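Local coordinates for phenazine biosynthesis protein, PhzF family (Bacillus anthracis, PDB 3EDN) that is a PhzF-family protein of diaminopimelate epimerase-like fold, probably acting in phenazine biosynthesis or a related isomerisation, at residues F248-E253 / Y271-V276; A125-D130 / S278-I283; V151-V156 / T242-D247; T204-V209 / I255-Q260. All coordinates share one frame; numbering follows the deposited sequence.

Contact 1: F248-E253 / Y271-V276; sequences FDHEME and YVTKDV. With SO4 (sulfate ion), chain I.
Lys274 NZ is held by both ends of Phe248: it donates to Phe248 O at 2.8 Å and stands over the Phe248 ring in a cation-pi contact, 4.2 Å from the centroid and 13° off the normal. Its neighbour Lys274 CE presses on the same face as a CH-pi contact. With CG set between backbone N and carbonyl carbon (chi1 59°) and the chain extended beyond, the ammonium reaches across to Phe248, where water 1 accepts a further, weak bond. These residues lie at the open end of an antiparallel beta hairpin, strands 251-258 and 266-273, just beyond its paired strands. Lys274 N donates to His250 O at 2.8 Å, and Met252 and Val272 form a hydrogen-bonded pair. On the face that bears Glu253 and Tyr271 the two side chains run alongside each other, carboxylate and ring planes 64° apart, with Glu253 OE2 3.5 Å from Tyr271 CE1; water 2 bridges Glu253 OE1 and Tyr271 OH. On the other face, Val272 packs against Ala241 of helix 230-244.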
loop_
_atom_site.group_PDB
_atom_site.type_symbol
_atom_site.label_atom_id
_atom_site.label_comp_id
_atom_site.label_asym_id
_atom_site.label_seq_id
_atom_site.Cartn_x
_atom_site.Cartn_y
_atom_site.Cartn_z
ATOM N N PHE A 248 -18.245 -10.759 41.937
ATOM C CA PHE A 248 -19.001 -11.288 40.830
ATOM C C PHE A 248 -18.521 -12.683 40.493
ATOM O O PHE A 248 -17.383 -13.071 40.795
ATOM C CB PHE A 248 -18.942 -10.348 39.613
ATOM C CG PHE A 248 -17.617 -10.330 38.900
ATOM C CD1 PHE A 248 -17.459 -11.005 37.708
ATOM C CD2 PHE A 248 -16.546 -9.593 39.397
ATOM C CE1 PHE A 248 -16.255 -10.975 37.028
ATOM C CE2 PHE A 248 -15.339 -9.561 38.730
ATOM C CZ PHE A 248 -15.190 -10.247 37.543
ATOM N N ASP A 249 -19.416 -13.457 39.906
ATOM C CA ASP A 249 -19.063 -14.770 39.441
ATOM C C ASP A 249 -18.997 -14.768 37.925
ATOM O O ASP A 249 -19.960 -14.363 37.240
ATOM C CB ASP A 249 -20.066 -15.808 39.949
ATOM C CG ASP A 249 -20.170 -15.816 41.465
ATOM O OD1 ASP A 249 -19.120 -15.736 42.138
ATOM O OD2 ASP A 249 -21.303 -15.903 41.982
ATOM N N HIS A 250 -17.827 -15.172 37.432
ATOM C CA HIS A 250 -17.582 -15.465 36.025
ATOM C C HIS A 250 -17.554 -14.234 35.109
ATOM O O HIS A 250 -16.586 -14.019 34.389
ATOM C CB HIS A 250 -18.572 -16.532 35.518
ATOM C CG HIS A 250 -18.482 -16.800 34.046
ATOM N ND1 HIS A 250 -19.596 -17.007 33.263
ATOM C CD2 HIS A 250 -17.416 -16.891 33.215
ATOM C CE1 HIS A 250 -19.221 -17.215 32.012
ATOM N NE2 HIS A 250 -17.903 -17.149 31.956
ATOM N N GLU A 251 -18.604 -13.428 35.147
ATOM C CA GLU A 251 -18.762 -12.395 34.126
ATOM C C GLU A 251 -19.565 -11.243 34.683
ATOM O O GLU A 251 -20.552 -11.432 35.385
ATOM C CB GLU A 251 -19.489 -12.974 32.893
ATOM C CG GLU A 251 -20.843 -13.656 33.230
ATOM C CD GLU A 251 -21.513 -14.364 32.054
ATOM O OE1 GLU A 251 -20.881 -14.550 30.995
ATOM O OE2 GLU A 251 -22.697 -14.747 32.208
HETATM N N MSE A 252 -19.153 -10.028 34.346
HETATM C CA MSE A 252 -19.941 -8.865 34.678
HETATM C C MSE A 252 -19.769 -7.863 33.549
HETATM O O MSE A 252 -18.835 -7.965 32.764
HETATM C CB MSE A 252 -19.462 -8.289 36.002
HETATM C CG MSE A 252 -18.030 -7.851 35.940
HETATM SE SE MSE A 252 -17.960 -5.971 35.519
HETATM C CE MSE A 252 -17.777 -5.428 37.364
ATOM N N GLU A 253 -20.695 -6.931 33.438
ATOM C CA GLU A 253 -20.504 -5.866 32.473
ATOM C C GLU A 253 -20.919 -4.541 33.066
ATOM O O GLU A 253 -21.709 -4.487 34.013
ATOM C CB GLU A 253 -21.242 -6.149 31.163
ATOM C CG GLU A 253 -22.702 -5.786 31.124
ATOM C CD GLU A 253 -23.344 -6.266 29.828
ATOM O OE1 GLU A 253 -23.740 -5.412 29.001
ATOM O OE2 GLU A 253 -23.396 -7.502 29.611
ATOM N N TYR A 271 -16.944 -5.590 29.208
ATOM C CA TYR A 271 -17.214 -6.927 29.742
ATOM C C TYR A 271 -15.975 -7.437 30.458
ATOM O O TYR A 271 -14.864 -7.421 29.901
ATOM C CB TYR A 271 -17.567 -7.900 28.616
ATOM C CG TYR A 271 -18.665 -7.408 27.712
ATOM C CD1 TYR A 271 -19.958 -7.871 27.853
ATOM C CD2 TYR A 271 -18.403 -6.453 26.726
ATOM C CE1 TYR A 271 -20.983 -7.403 27.023
ATOM C CE2 TYR A 271 -19.398 -5.990 25.912
ATOM C CZ TYR A 271 -20.678 -6.467 26.054
ATOM O OH TYR A 271 -21.672 -5.990 25.218
ATOM N N VAL A 272 -16.156 -7.867 31.706
ATOM C CA VAL A 272 -15.040 -8.340 32.515
ATOM C C VAL A 272 -15.310 -9.797 32.845
ATOM O O VAL A 272 -16.362 -10.116 33.400
ATOM C CB VAL A 272 -14.919 -7.551 33.817
ATOM C CG1 VAL A 272 -13.657 -7.978 34.568
ATOM C CG2 VAL A 272 -14.877 -6.057 33.528
ATOM N N THR A 273 -14.390 -10.670 32.446
ATOM C CA THR A 273 -14.595 -12.114 32.614
ATOM C C THR A 273 -13.460 -12.714 33.420
ATOM O O THR A 273 -12.294 -12.337 33.261
ATOM C CB THR A 273 -14.678 -12.812 31.250
ATOM O OG1 THR A 273 -15.807 -12.294 30.533
ATOM C CG2 THR A 273 -14.831 -14.325 31.411
ATOM N N LYS A 274 -13.782 -13.639 34.312
ATOM C CA LYS A 274 -12.714 -14.414 34.913
ATOM C C LYS A 274 -12.956 -15.894 34.700
ATOM O O LYS A 274 -14.095 -16.371 34.710
ATOM C CB LYS A 274 -12.490 -14.077 36.381
ATOM C CG LYS A 274 -13.676 -14.288 37.271
ATOM C CD LYS A 274 -13.436 -13.639 38.643
ATOM C CE LYS A 274 -14.752 -13.410 39.364
ATOM N NZ LYS A 274 -14.564 -13.023 40.792
ATOM N N ASP A 275 -11.866 -16.596 34.448
ATOM C CA ASP A 275 -11.913 -18.024 34.257
ATOM C C ASP A 275 -10.944 -18.618 35.251
ATOM O O ASP A 275 -9.908 -18.021 35.533
ATOM C CB ASP A 275 -11.494 -18.374 32.830
ATOM C CG ASP A 275 -11.603 -19.858 32.538
ATOM O OD1 ASP A 275 -12.606 -20.250 31.900
ATOM O OD2 ASP A 275 -10.700 -20.639 32.940
ATOM N N VAL A 276 -11.275 -19.800 35.763
ATOM C CA VAL A 276 -10.463 -20.465 36.789
ATOM C C VAL A 276 -9.006 -20.760 36.370
ATOM O O VAL A 276 -8.126 -20.850 37.234
ATOM C CB VAL A 276 -11.185 -21.745 37.315
ATOM C CG1 VAL A 276 -11.343 -22.784 36.209
ATOM C CG2 VAL A 276 -10.490 -22.329 38.545
HETATM S S SO4 I . -22.862 -12.860 40.310
HETATM O O1 SO4 I . -24.125 -13.373 39.792
HETATM O O2 SO4 I . -23.112 -11.646 41.082
HETATM O O3 SO4 I . -22.239 -13.863 41.171
HETATM O O4 SO4 I . -21.963 -12.567 39.200
HETATM O O HOH W 1 -15.553 -12.038 43.319
HETATM O O HOH W 2 -23.865 -6.505 26.457
#

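Contact 2: A125-D130 / S278-I283; sequences APQFKD and SEKLQI
The backbones of 125-130 and 278-283 meet where Ala125 passes Gln282 at a CA-CA distance of 5.7 Å, after which strand 127-130 runs off without pairing with the second segment. Pro126 fills the junction. Its CD atom sits 3.2 Å from Leu281 O, while the same CD lies 3.9 Å from Ile283 CG1, the proline ring and the isoleucine branch meeting at a slant. Ala125 CB adds a lighter touch against Lys280 CB, at 4.0 Å. The polar element is the Lys280 side chain, which bends round to the carbonyl of Pro126: turns at chi2 (-81°) and chi4 (86°) bring NZ into place to donate to Pro126 O at 3.1 Å. The donor is tilted out of the carbonyl plane, and NZ also lies beside Gln127 CG. In the fold, Pro126 and Ile283 both pack on Ala238 of helix 230-244, the helix around which the strands of this half of the protein curl, as in diaminopimelate epimerase-like domains. Gln127 bonds through its backbone to Ser159, and Ile283 to Gln123, placing the contact where the chain passes from strand 117-122 to strand 127-130. Proline nitrogen has no hydrogen, so Leu281 O meets the CD methylene of Pro126 and not an N-H; the rest is apolar packing, with one lysine bond to the proline carbonyl.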
loop_
_atom_site.group_PDB
_atom_site.type_symbol
_atom_site.label_atom_id
_atom_site.label_comp_id
_atom_site.label_asym_id
_atom_site.label_seq_id
_atom_site.Cartn_x
_atom_site.Cartn_y
_atom_site.Cartn_z
ATOM N N ALA A 125 -4.981 -8.181 28.229
ATOM C CA ALA A 125 -5.223 -8.375 29.650
ATOM C C ALA A 125 -4.719 -7.193 30.471
ATOM O O ALA A 125 -3.645 -6.658 30.197
ATOM C CB ALA A 125 -4.580 -9.675 30.143
ATOM N N PRO A 126 -5.504 -6.760 31.469
ATOM C CA PRO A 126 -5.117 -5.533 32.181
ATOM C C PRO A 126 -3.853 -5.616 33.043
ATOM O O PRO A 126 -3.568 -6.657 33.666
ATOM C CB PRO A 126 -6.343 -5.234 33.058
ATOM C CG PRO A 126 -7.040 -6.542 33.196
ATOM C CD PRO A 126 -6.763 -7.336 31.973
ATOM N N GLN A 127 -3.126 -4.504 33.072
ATOM C CA GLN A 127 -1.986 -4.296 33.956
ATOM C C GLN A 127 -2.214 -3.012 34.734
ATOM O O GLN A 127 -2.657 -2.006 34.173
ATOM C CB GLN A 127 -0.710 -4.127 33.141
ATOM C CG GLN A 127 -0.379 -5.286 32.241
ATOM C CD GLN A 127 0.823 -4.958 31.394
ATOM O OE1 GLN A 127 1.943 -4.929 31.895
ATOM N NE2 GLN A 127 0.596 -4.650 30.118
ATOM N N PHE A 128 -1.889 -3.041 36.026
ATOM C CA PHE A 128 -1.917 -1.848 36.871
ATOM C C PHE A 128 -0.581 -1.625 37.577
ATOM O O PHE A 128 0.112 -2.588 37.918
ATOM C CB PHE A 128 -2.995 -1.990 37.946
ATOM C CG PHE A 128 -4.406 -2.002 37.412
ATOM C CD1 PHE A 128 -5.019 -0.832 36.988
ATOM C CD2 PHE A 128 -5.120 -3.184 37.366
ATOM C CE1 PHE A 128 -6.320 -0.842 36.492
ATOM C CE2 PHE A 128 -6.427 -3.217 36.881
ATOM C CZ PHE A 128 -7.031 -2.043 36.438
ATOM N N LYS A 129 -0.253 -0.357 37.823
ATOM C CA LYS A 129 0.866 0.027 38.697
ATOM C C LYS A 129 0.380 1.147 39.612
ATOM O O LYS A 129 -0.352 2.023 39.163
ATOM C CB LYS A 129 2.029 0.550 37.858
ATOM C CG LYS A 129 2.509 -0.403 36.788
ATOM C CD LYS A 129 3.666 0.200 35.976
ATOM C CE LYS A 129 4.302 -0.831 35.042
ATOM N NZ LYS A 129 5.142 -1.833 35.787
ATOM N N ASP A 130 0.781 1.153 40.885
ATOM C CA ASP A 130 0.366 2.240 41.774
ATOM C C ASP A 130 1.026 3.557 41.369
ATOM O O ASP A 130 2.142 3.569 40.863
ATOM C CB ASP A 130 0.655 1.915 43.251
ATOM C CG ASP A 130 -0.472 1.126 43.913
ATOM O OD1 ASP A 130 -1.348 0.576 43.203
ATOM O OD2 ASP A 130 -0.494 1.056 45.165
ATOM N N SER A 278 -7.297 -18.727 34.275
ATOM C CA SER A 278 -6.667 -17.481 33.822
ATOM C C SER A 278 -6.108 -16.625 34.958
ATOM O O SER A 278 -6.770 -16.414 35.968
ATOM C CB SER A 278 -7.622 -16.652 32.957
ATOM O OG SER A 278 -7.001 -15.444 32.554
ATOM N N GLU A 279 -4.889 -16.126 34.765
ATOM C CA GLU A 279 -4.181 -15.347 35.780
ATOM C C GLU A 279 -4.692 -13.920 35.889
ATOM O O GLU A 279 -4.553 -13.292 36.929
ATOM C CB GLU A 279 -2.686 -15.299 35.468
ATOM C CG GLU A 279 -1.998 -16.638 35.568
ATOM C CD GLU A 279 -0.489 -16.509 35.700
ATOM O OE1 GLU A 279 0.057 -15.387 35.511
ATOM O OE2 GLU A 279 0.146 -17.540 35.999
ATOM N N LYS A 280 -5.273 -13.407 34.808
ATOM C CA LYS A 280 -5.756 -12.033 34.782
ATOM C C LYS A 280 -7.206 -12.010 34.335
ATOM O O LYS A 280 -7.715 -12.979 33.759
ATOM C CB LYS A 280 -4.929 -11.181 33.802
ATOM C CG LYS A 280 -3.458 -10.969 34.192
ATOM C CD LYS A 280 -3.276 -9.870 35.223
ATOM C CE LYS A 280 -1.785 -9.545 35.473
ATOM N NZ LYS A 280 -1.246 -8.528 34.490
ATOM N N LEU A 281 -7.863 -10.885 34.567
ATOM C CA LEU A 281 -9.194 -10.675 34.008
ATOM C C LEU A 281 -9.103 -10.626 32.488
ATOM O O LEU A 281 -8.059 -10.287 31.912
ATOM C CB LEU A 281 -9.828 -9.381 34.547
ATOM C CG LEU A 281 -10.035 -9.271 36.064
ATOM C CD1 LEU A 281 -10.429 -7.868 36.483
ATOM C CD2 LEU A 281 -11.083 -10.259 36.543
ATOM N N GLN A 282 -10.198 -11.011 31.844
ATOM C CA GLN A 282 -10.328 -10.842 30.398
ATOM C C GLN A 282 -11.219 -9.635 30.186
ATOM O O GLN A 282 -12.256 -9.505 30.838
ATOM C CB GLN A 282 -10.970 -12.077 29.775
ATOM C CG GLN A 282 -11.325 -11.920 28.319
ATOM C CD GLN A 282 -12.032 -13.134 27.772
ATOM O OE1 GLN A 282 -11.540 -14.258 27.895
ATOM N NE2 GLN A 282 -13.191 -12.918 27.150
ATOM N N ILE A 283 -10.797 -8.733 29.302
ATOM C CA ILE A 283 -11.541 -7.493 29.045
ATOM C C ILE A 283 -11.960 -7.439 27.595
ATOM O O ILE A 283 -11.120 -7.544 26.700
ATOM C CB ILE A 283 -10.705 -6.230 29.384
ATOM C CG1 ILE A 283 -10.337 -6.212 30.873
ATOM C CG2 ILE A 283 -11.465 -4.946 28.985
ATOM C CD1 ILE A 283 -11.535 -6.057 31.796
#

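Contact 3: V151-V156 / T242-D247; sequences VSLPIV and TYVEKD
Pro154 meets Tyr243 at a slant, putting its CG over one face of the phenol ring. That atom is 3.7 Å from the centroid and 24° off the ring normal, a CH-pi contact displaced toward the rim, so that CD1 and CE1 of Tyr243 carry most of the touch, each 3.5 Å from Pro154 CG. The opposite face of the ring looks onto the CG2 methyl of Thr242. Tyr243 CG lies anti to the carbonyl carbon (chi1 -59°), beside the backbone N, and with the CB already directed at the loop this sets the ring against Pro154; the hydroxyl end reaches Val156, whose CG1 is 3.7 Å from Tyr243 OH. The contact belongs to the rim of the domain, where the loop leading into strand 156-159 crosses the C-terminal end of helix 230-244; a wider, pi-type turn marks residues 242-244. One helical turn earlier, Tyr239 meets the Tyr243 ring with planes about 45° apart and bonds through its hydroxyl to Pro154 O. Leu153 forks over the next part of the chain: CD2 is 4.0 Å from Tyr243 O, while CD1 comes to Val244 CG2 at 4.3 Å. Leu153 also rests on Pro168, and Val156 on Ile166, both of strand 163-168.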
loop_
_atom_site.group_PDB
_atom_site.type_symbol
_atom_site.label_atom_id
_atom_site.label_comp_id
_atom_site.label_asym_id
_atom_site.label_seq_id
_atom_site.Cartn_x
_atom_site.Cartn_y
_atom_site.Cartn_z
ATOM N N VAL A 151 -10.523 10.338 47.901
ATOM C CA VAL A 151 -9.516 9.675 48.723
ATOM C C VAL A 151 -9.784 8.169 48.890
ATOM O O VAL A 151 -8.869 7.388 49.214
ATOM C CB VAL A 151 -9.387 10.340 50.138
ATOM C CG1 VAL A 151 -9.251 11.853 50.023
ATOM C CG2 VAL A 151 -10.579 9.994 51.012
ATOM N N SER A 152 -11.021 7.755 48.635
ATOM C CA SER A 152 -11.438 6.378 48.918
ATOM C C SER A 152 -11.017 5.365 47.855
ATOM O O SER A 152 -11.082 4.155 48.087
ATOM C CB SER A 152 -12.951 6.298 49.115
ATOM O OG SER A 152 -13.627 6.446 47.880
ATOM N N LEU A 153 -10.581 5.858 46.701
ATOM C CA LEU A 153 -10.201 4.990 45.592
ATOM C C LEU A 153 -8.792 5.351 45.131
ATOM O O LEU A 153 -8.424 6.540 45.132
ATOM C CB LEU A 153 -11.213 5.144 44.437
ATOM C CG LEU A 153 -12.607 4.529 44.660
ATOM C CD1 LEU A 153 -13.509 4.784 43.466
ATOM C CD2 LEU A 153 -12.482 3.045 44.926
ATOM N N PRO A 154 -8.000 4.337 44.745
ATOM C CA PRO A 154 -6.597 4.548 44.397
ATOM C C PRO A 154 -6.355 5.160 43.028
ATOM O O PRO A 154 -7.094 4.893 42.076
ATOM C CB PRO A 154 -5.986 3.137 44.462
ATOM C CG PRO A 154 -7.121 2.215 44.205
ATOM C CD PRO A 154 -8.382 2.913 44.685
ATOM N N ILE A 155 -5.331 5.993 42.955
ATOM C CA ILE A 155 -4.827 6.498 41.683
ATOM C C ILE A 155 -3.856 5.454 41.161
ATOM O O ILE A 155 -2.932 5.040 41.879
ATOM C CB ILE A 155 -4.132 7.858 41.843
ATOM C CG1 ILE A 155 -5.073 8.876 42.504
ATOM C CG2 ILE A 155 -3.629 8.361 40.491
ATOM C CD1 ILE A 155 -4.347 10.147 43.008
ATOM N N VAL A 156 -4.079 4.989 39.934
ATOM C CA VAL A 156 -3.234 3.951 39.362
ATOM C C VAL A 156 -2.986 4.209 37.886
ATOM O O VAL A 156 -3.796 4.843 37.212
ATOM C CB VAL A 156 -3.853 2.537 39.496
ATOM C CG1 VAL A 156 -4.057 2.177 40.956
ATOM C CG2 VAL A 156 -5.172 2.422 38.703
ATOM N N THR A 242 -11.850 -4.497 39.992
ATOM C CA THR A 242 -10.723 -4.746 40.900
ATOM C C THR A 242 -10.825 -3.935 42.199
ATOM O O THR A 242 -10.420 -4.425 43.268
ATOM C CB THR A 242 -9.366 -4.469 40.192
ATOM O OG1 THR A 242 -9.290 -5.232 38.977
ATOM C CG2 THR A 242 -8.181 -4.867 41.089
ATOM N N TYR A 243 -11.385 -2.726 42.123
ATOM C CA TYR A 243 -11.423 -1.808 43.268
ATOM C C TYR A 243 -12.812 -1.406 43.746
ATOM O O TYR A 243 -12.972 -0.959 44.888
ATOM C CB TYR A 243 -10.656 -0.516 42.946
ATOM C CG TYR A 243 -9.202 -0.716 42.591
ATOM C CD1 TYR A 243 -8.254 -0.997 43.573
ATOM C CD2 TYR A 243 -8.770 -0.615 41.279
ATOM C CE1 TYR A 243 -6.924 -1.174 43.245
ATOM C CE2 TYR A 243 -7.444 -0.794 40.940
ATOM C CZ TYR A 243 -6.522 -1.079 41.926
ATOM O OH TYR A 243 -5.201 -1.262 41.568
ATOM N N VAL A 244 -13.822 -1.532 42.887
ATOM C CA VAL A 244 -15.124 -0.949 43.194
ATOM C C VAL A 244 -16.178 -2.011 43.495
ATOM O O VAL A 244 -16.770 -2.019 44.578
ATOM C CB VAL A 244 -15.609 0.006 42.077
ATOM C CG1 VAL A 244 -16.898 0.709 42.492
ATOM C CG2 VAL A 244 -14.535 1.028 41.742
ATOM N N GLU A 245 -16.406 -2.905 42.540
ATOM C CA GLU A 245 -17.390 -3.969 42.699
ATOM C C GLU A 245 -16.712 -5.283 42.370
ATOM O O GLU A 245 -16.723 -5.726 41.222
ATOM C CB GLU A 245 -18.592 -3.741 41.777
ATOM C CG GLU A 245 -19.483 -2.546 42.146
ATOM C CD GLU A 245 -20.149 -2.696 43.503
ATOM O OE1 GLU A 245 -20.329 -3.845 43.959
ATOM O OE2 GLU A 245 -20.499 -1.665 44.113
ATOM N N LYS A 246 -16.112 -5.904 43.383
ATOM C CA LYS A 246 -15.269 -7.082 43.165
ATOM C C LYS A 246 -16.019 -8.399 43.207
ATOM O O LYS A 246 -15.496 -9.428 42.770
ATOM C CB LYS A 246 -14.182 -7.160 44.228
ATOM C CG LYS A 246 -13.249 -5.992 44.275
ATOM C CD LYS A 246 -12.203 -6.299 45.304
ATOM C CE LYS A 246 -11.899 -5.108 46.162
ATOM N NZ LYS A 246 -10.953 -5.543 47.220
ATOM N N ASP A 247 -17.227 -8.372 43.759
ATOM C CA ASP A 247 -17.954 -9.602 44.022
ATOM C C ASP A 247 -18.823 -9.990 42.847
ATOM O O ASP A 247 -19.994 -9.612 42.766
ATOM C CB ASP A 247 -18.807 -9.480 45.281
ATOM C CG ASP A 247 -19.412 -10.804 45.699
ATOM O OD1 ASP A 247 -19.026 -11.845 45.119
ATOM O OD2 ASP A 247 -20.272 -10.803 46.603
#

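Contact 4: T204-V209 / I255-Q260; sequences TYDEKV and IVEQGQ. With SO4 (sulfate ion), chain H.
Glu257 takes hydrogen bonds from two successive backbone amides, those of Tyr205 and Asp206. Asp206 N meets the syn lone pair of Glu257 OE1 at 2.8 Å (152° at the hydrogen), and Tyr205 N reaches Glu257 OE2 at 2.8 Å, although the position of OE2 is less certain. With chi1 at 70° and the chain extended beyond CG, the carboxylate is carried straight to these amides. Charge enters beside them: Asp206 OD2 lies 3.6 Å from Glu257 OE1, a repulsion probably eased by the salt bridge from OD2 to Arg267. Among the van der Waals contacts, Gln260 CB touches Tyr205 CD2 at 3.5 Å, the amide and ring planes 34° apart; their polar ends go to Asp265 and Glu176 respectively. Val209 CG1 presses on Ile255 O at 3.2 Å, and its CG2 meets Ile255 CG2 at 3.8 Å. A sulfate, probably from the crystallisation liquor, accepts bonds from Glu207 N and Lys208 N, amides of the type I turn from Asp206 to Val209. Strand 251-258 runs between strands 211-216 and 266-273, with Val256 turned from the loop toward Ser233 and Met236 of helix 230-244.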
loop_
_atom_site.group_PDB
_atom_site.type_symbol
_atom_site.label_atom_id
_atom_site.label_comp_id
_atom_site.label_asym_id
_atom_site.label_seq_id
_atom_site.Cartn_x
_atom_site.Cartn_y
_atom_site.Cartn_z
ATOM N N THR A 204 -22.858 9.742 37.384
ATOM C CA THR A 204 -22.925 9.813 35.923
ATOM C C THR A 204 -24.060 10.703 35.426
ATOM O O THR A 204 -25.072 10.900 36.123
ATOM C CB THR A 204 -23.097 8.414 35.300
ATOM O OG1 THR A 204 -24.309 7.822 35.782
ATOM C CG2 THR A 204 -21.938 7.485 35.660
ATOM N N TYR A 205 -23.893 11.228 34.214
ATOM C CA TYR A 205 -24.959 11.985 33.569
ATOM C C TYR A 205 -26.056 11.075 33.026
ATOM O O TYR A 205 -27.237 11.427 33.076
ATOM C CB TYR A 205 -24.405 12.820 32.411
ATOM C CG TYR A 205 -23.529 13.966 32.836
ATOM C CD1 TYR A 205 -24.073 15.097 33.443
ATOM C CD2 TYR A 205 -22.156 13.936 32.617
ATOM C CE1 TYR A 205 -23.263 16.168 33.838
ATOM C CE2 TYR A 205 -21.346 14.993 33.002
ATOM C CZ TYR A 205 -21.905 16.106 33.608
ATOM O OH TYR A 205 -21.081 17.146 33.986
ATOM N N ASP A 206 -25.649 9.939 32.463
ATOM C CA ASP A 206 -26.555 9.006 31.794
ATOM C C ASP A 206 -27.030 7.951 32.795
ATOM O O ASP A 206 -26.250 7.443 33.611
ATOM C CB ASP A 206 -25.850 8.314 30.622
ATOM C CG ASP A 206 -25.484 9.272 29.491
ATOM O OD1 ASP A 206 -25.866 10.466 29.512
ATOM O OD2 ASP A 206 -24.804 8.813 28.543
ATOM N N GLU A 207 -28.305 7.596 32.701
ATOM C CA GLU A 207 -28.927 6.738 33.713
ATOM C C GLU A 207 -28.407 5.297 33.737
ATOM O O GLU A 207 -28.204 4.728 34.806
ATOM C CB GLU A 207 -30.455 6.748 33.570
ATOM C CG GLU A 207 -31.095 8.115 33.754
ATOM C CD GLU A 207 -30.915 8.664 35.157
ATOM O OE1 GLU A 207 -31.132 7.911 36.131
ATOM O OE2 GLU A 207 -30.555 9.850 35.287
ATOM N N LYS A 208 -28.179 4.710 32.573
ATOM C CA LYS A 208 -27.799 3.294 32.531
ATOM C C LYS A 208 -26.314 3.048 32.832
ATOM O O LYS A 208 -25.846 1.915 32.815
ATOM C CB LYS A 208 -28.193 2.674 31.184
ATOM C CG LYS A 208 -29.700 2.555 30.971
ATOM C CD LYS A 208 -30.325 3.880 30.564
ATOM C CE LYS A 208 -31.846 3.773 30.495
ATOM N NZ LYS A 208 -32.471 4.994 29.893
ATOM N N VAL A 209 -25.597 4.116 33.157
ATOM C CA VAL A 209 -24.137 4.094 33.193
ATOM C C VAL A 209 -23.560 4.017 34.614
ATOM O O VAL A 209 -24.088 4.638 35.547
ATOM C CB VAL A 209 -23.590 5.327 32.443
ATOM C CG1 VAL A 209 -22.067 5.444 32.582
ATOM C CG2 VAL A 209 -24.025 5.282 30.963
ATOM N N ILE A 255 -21.330 -0.084 31.818
ATOM C CA ILE A 255 -21.245 0.919 30.763
ATOM C C ILE A 255 -20.534 2.102 31.378
ATOM O O ILE A 255 -20.839 2.503 32.514
ATOM C CB ILE A 255 -22.626 1.344 30.211
ATOM C CG1 ILE A 255 -23.385 0.121 29.678
ATOM C CG2 ILE A 255 -22.446 2.328 29.073
ATOM C CD1 ILE A 255 -24.819 0.412 29.212
ATOM N N VAL A 256 -19.569 2.642 30.639
ATOM C CA VAL A 256 -18.908 3.870 31.018
ATOM C C VAL A 256 -19.291 4.957 30.028
ATOM O O VAL A 256 -19.623 4.660 28.870
ATOM C CB VAL A 256 -17.366 3.704 31.114
ATOM C CG1 VAL A 256 -17.028 2.551 32.046
ATOM C CG2 VAL A 256 -16.749 3.443 29.760
ATOM N N GLU A 257 -19.279 6.208 30.481
ATOM C CA GLU A 257 -19.634 7.330 29.612
ATOM C C GLU A 257 -18.501 8.340 29.567
ATOM O O GLU A 257 -17.701 8.441 30.501
ATOM C CB GLU A 257 -20.912 8.021 30.089
ATOM C CG GLU A 257 -20.694 8.780 31.412
ATOM C CD GLU A 257 -21.895 9.538 31.944
ATOM O OE1 GLU A 257 -23.052 9.145 31.677
ATOM O OE2 GLU A 257 -21.659 10.509 32.705
ATOM N N GLN A 258 -18.456 9.109 28.486
ATOM C CA GLN A 258 -17.397 10.090 28.302
ATOM C C GLN A 258 -17.855 11.117 27.298
ATOM O O GLN A 258 -18.612 10.791 26.383
ATOM C CB GLN A 258 -16.148 9.397 27.739
ATOM C CG GLN A 258 -14.821 10.199 27.791
ATOM C CD GLN A 258 -13.670 9.461 27.119
ATOM O OE1 GLN A 258 -13.536 8.253 27.251
ATOM N NE2 GLN A 258 -12.821 10.204 26.407
ATOM N N GLY A 259 -17.361 12.342 27.453
ATOM C CA GLY A 259 -17.560 13.379 26.442
ATOM C C GLY A 259 -18.585 14.457 26.749
ATOM O O GLY A 259 -18.705 15.403 25.990
ATOM N N GLN A 260 -19.343 14.307 27.833
ATOM C CA GLN A 260 -20.429 15.236 28.119
ATOM C C GLN A 260 -19.902 16.668 28.322
ATOM O O GLN A 260 -20.529 17.654 27.887
ATOM C CB GLN A 260 -21.249 14.747 29.319
ATOM C CG GLN A 260 -21.989 13.414 29.091
ATOM C CD GLN A 260 -21.086 12.198 29.004
ATOM O OE1 GLN A 260 -20.018 12.173 29.584
ATOM N NE2 GLN A 260 -21.523 11.173 28.250
HETATM S S SO4 H . -29.852 7.516 29.770
HETATM O O1 SO4 H . -29.567 7.747 28.354
HETATM O O2 SO4 H . -31.197 6.972 29.929
HETATM O O3 SO4 H . -28.868 6.558 30.281
HETATM O O4 SO4 H . -29.753 8.772 30.505
#

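All four contacts lie in the half of the chain built round helix 230-244. Contact 2, pairing 125-130 with 278-283, spans the longest stretch of sequence and encloses the other three. Contact 3 closes before contact 1 opens, whereas contact 4 alternates with each of them. Contacts 1 and 2 are closest, centres about 12 Å apart, and meet where neighbouring strands 266-273 and 282-298 pair. Contact 3, about 14 Å from contact 2, touches it through Phe128 and Val156. Contacts 1 and 4 share strand 251-258 but sit about 22 Å apart. Contacts 1 to 3 thus gather distant parts of the sequence on helix 230-244, while contact 4 joins through strand 251-258, in keeping with a diaminopimelate epimerase-like domain.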